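Heat shock protein STI1 (Saccharomyces cerevisiae, PDB 3UPV) acts as an adaptor between the chaperones Hsp70 and Hsp90, its TPR2B domain binding the C-terminal end of Hsp70. Local coordinates at residues K25-M30 / Y41-A46. Sequence-based numbering, arbitrary orientation.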
loop_
_atom_site.group_PDB
_atom_site.type_symbol
_atom_site.label_atom_id
_atom_site.label_comp_id
_atom_site.label_asym_id
_atom_site.label_seq_id
_atom_site.Cartn_x
_atom_site.Cartn_y
_atom_site.Cartn_z
ATOM N N LYS A 25 -9.565 11.424 2.157
ATOM C CA LYS A 25 -10.169 12.451 1.334
ATOM C C LYS A 25 -9.081 13.077 0.456
ATOM O O LYS A 25 -9.277 13.280 -0.762
ATOM C CB LYS A 25 -10.832 13.478 2.267
ATOM C CG LYS A 25 -11.528 14.612 1.653
ATOM C CD LYS A 25 -12.576 15.092 2.680
ATOM C CE LYS A 25 -13.686 14.032 2.900
ATOM N NZ LYS A 25 -14.703 14.499 3.863
ATOM N N ALA A 26 -7.924 13.356 1.075
ATOM C CA ALA A 26 -6.806 13.972 0.329
ATOM C C ALA A 26 -6.301 13.047 -0.773
ATOM O O ALA A 26 -6.025 13.524 -1.858
ATOM C CB ALA A 26 -5.655 14.415 1.333
ATOM N N TYR A 27 -6.202 11.737 -0.514
ATOM C CA TYR A 27 -5.679 10.819 -1.511
ATOM C C TYR A 27 -6.685 10.583 -2.630
ATOM O O TYR A 27 -6.316 10.333 -3.764
ATOM C CB TYR A 27 -5.168 9.512 -0.880
ATOM C CG TYR A 27 -3.970 9.766 0.018
ATOM C CD1 TYR A 27 -2.885 10.548 -0.452
ATOM C CD2 TYR A 27 -3.887 9.230 1.313
ATOM C CE1 TYR A 27 -1.751 10.798 0.330
ATOM C CE2 TYR A 27 -2.689 9.465 2.103
ATOM C CZ TYR A 27 -1.664 10.225 1.615
ATOM O OH TYR A 27 -0.549 10.384 2.414
ATOM N N THR A 28 -7.966 10.687 -2.324
ATOM C CA THR A 28 -8.952 10.638 -3.360
ATOM C C THR A 28 -8.781 11.836 -4.288
ATOM O O THR A 28 -8.874 11.676 -5.524
ATOM C CB THR A 28 -10.372 10.590 -2.716
ATOM O OG1 THR A 28 -10.505 9.385 -1.922
ATOM C CG2 THR A 28 -11.467 10.566 -3.817
ATOM N N GLU A 29 -8.460 13.000 -3.725
ATOM C CA GLU A 29 -8.205 14.138 -4.559
ATOM C C GLU A 29 -6.936 13.945 -5.382
ATOM O O GLU A 29 -6.957 14.299 -6.572
ATOM C CB GLU A 29 -8.137 15.437 -3.733
ATOM C CG GLU A 29 -7.772 16.641 -4.625
ATOM C CD GLU A 29 -7.734 18.029 -3.938
ATOM O OE1 GLU A 29 -7.743 18.146 -2.705
ATOM O OE2 GLU A 29 -7.668 19.090 -4.761
ATOM N N MET A 30 -5.834 13.441 -4.766
ATOM C CA MET A 30 -4.607 13.114 -5.513
ATOM C C MET A 30 -4.930 12.197 -6.729
ATOM O O MET A 30 -4.422 12.375 -7.836
ATOM C CB MET A 30 -3.600 12.427 -4.618
ATOM C CG MET A 30 -2.177 12.278 -5.286
ATOM S SD MET A 30 -1.141 11.434 -4.130
ATOM C CE MET A 30 0.206 11.094 -5.309
ATOM N N TYR A 41 -3.157 5.754 -5.076
ATOM C CA TYR A 41 -3.880 4.515 -4.738
ATOM C C TYR A 41 -3.250 3.845 -3.539
ATOM O O TYR A 41 -3.974 3.514 -2.584
ATOM C CB TYR A 41 -3.883 3.589 -5.959
ATOM C CG TYR A 41 -4.559 4.221 -7.126
ATOM C CD1 TYR A 41 -3.786 4.795 -8.144
ATOM C CD2 TYR A 41 -5.946 4.333 -7.184
ATOM C CE1 TYR A 41 -4.341 5.432 -9.205
ATOM C CE2 TYR A 41 -6.558 4.932 -8.346
ATOM C CZ TYR A 41 -5.732 5.523 -9.326
ATOM O OH TYR A 41 -6.176 6.190 -10.456
ATOM N N SER A 42 -1.933 3.651 -3.575
ATOM C CA SER A 42 -1.244 3.012 -2.463
ATOM C C SER A 42 -1.487 3.831 -1.203
ATOM O O SER A 42 -1.720 3.262 -0.129
ATOM C CB SER A 42 0.252 2.865 -2.751
ATOM O OG SER A 42 0.931 2.465 -1.562
ATOM N N ASN A 43 -1.412 5.179 -1.322
ATOM C CA ASN A 43 -1.545 6.038 -0.160
ATOM C C ASN A 43 -2.978 5.971 0.372
ATOM O O ASN A 43 -3.193 5.789 1.586
ATOM C CB ASN A 43 -1.168 7.494 -0.476
ATOM C CG ASN A 43 0.350 7.722 -0.656
ATOM O OD1 ASN A 43 1.224 6.909 -0.292
ATOM N ND2 ASN A 43 0.654 8.894 -1.200
ATOM N N ARG A 44 -3.986 6.033 -0.521
ATOM C CA ARG A 44 -5.324 5.903 0.005
ATOM C C ARG A 44 -5.508 4.534 0.661
ATOM O O ARG A 44 -6.140 4.460 1.746
ATOM C CB ARG A 44 -6.331 6.053 -1.146
ATOM C CG ARG A 44 -7.736 6.169 -0.620
ATOM C CD ARG A 44 -8.811 6.615 -1.656
ATOM N NE ARG A 44 -8.939 5.691 -2.754
ATOM C CZ ARG A 44 -9.663 5.931 -3.833
ATOM N NH1 ARG A 44 -10.309 7.121 -3.990
ATOM N NH2 ARG A 44 -9.696 5.008 -4.773
ATOM N N ALA A 45 -4.954 3.453 0.049
ATOM C CA ALA A 45 -5.004 2.133 0.705
ATOM C C ALA A 45 -4.458 2.186 2.131
ATOM O O ALA A 45 -4.947 1.498 3.054
ATOM C CB ALA A 45 -4.240 1.093 -0.083
ATOM N N ALA A 46 -3.387 2.912 2.312
ATOM C CA ALA A 46 -2.748 2.935 3.655
ATOM C C ALA A 46 -3.733 3.481 4.660
ATOM O O ALA A 46 -3.822 2.996 5.823
ATOM C CB ALA A 46 -1.454 3.783 3.621
#
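One face of the Y27 ring covers CB of N43, which sits 3.3 Å from the ring centroid and only 5° off the ring normal, a CH-pi contact centred on the face. With CG anti to its own carbonyl carbon (chi1 -65°), Y27 turns the ring toward helix 38-50, where CD2 also meets the backbone O of N43 at 3.5 Å. The amide of N43 is tilted 47° from the ring plane and brings ND2 to 3.4 Å from CE1 of Y27; this ND2 gives a hydrogen bond to the backbone of the bound peptide, and SD of M30 is 4.3 Å from ND2 of N43. With an alanine at Y27, CB of N43 would probably lose the ring that covers it, and an apolar side chain of the peptide would lose a packing partner. Nearer the backbones, CB of Y27 and CB of R44 pack 3.7 Å apart, at the pair whose CA atoms face each other at 5.2 Å. R44 then bends at its third torsion to bring its guanidinium to T28: NH1 gives a nearly straight hydrogen bond of 3.1 Å to OG1 of T28, which lies in the guanidinium plane. OG1 also bonds to the carbonyl O of V24 one turn back, while NE of R44 forms a salt bridge with D60 of helix 54-67, so the arginine bridges three successive helices. On helix 2-16, K12 touches Y27. Segments 25-30 and 41-46 run nearly antiparallel, their axes 8.7 Å apart, joining the second helix of TPR 7 to the first of TPR 8. This is the repeat-to-repeat packing of a tetratricopeptide superhelix, whose concave groove here receives the Hsp70 peptide beside N43 and Y27.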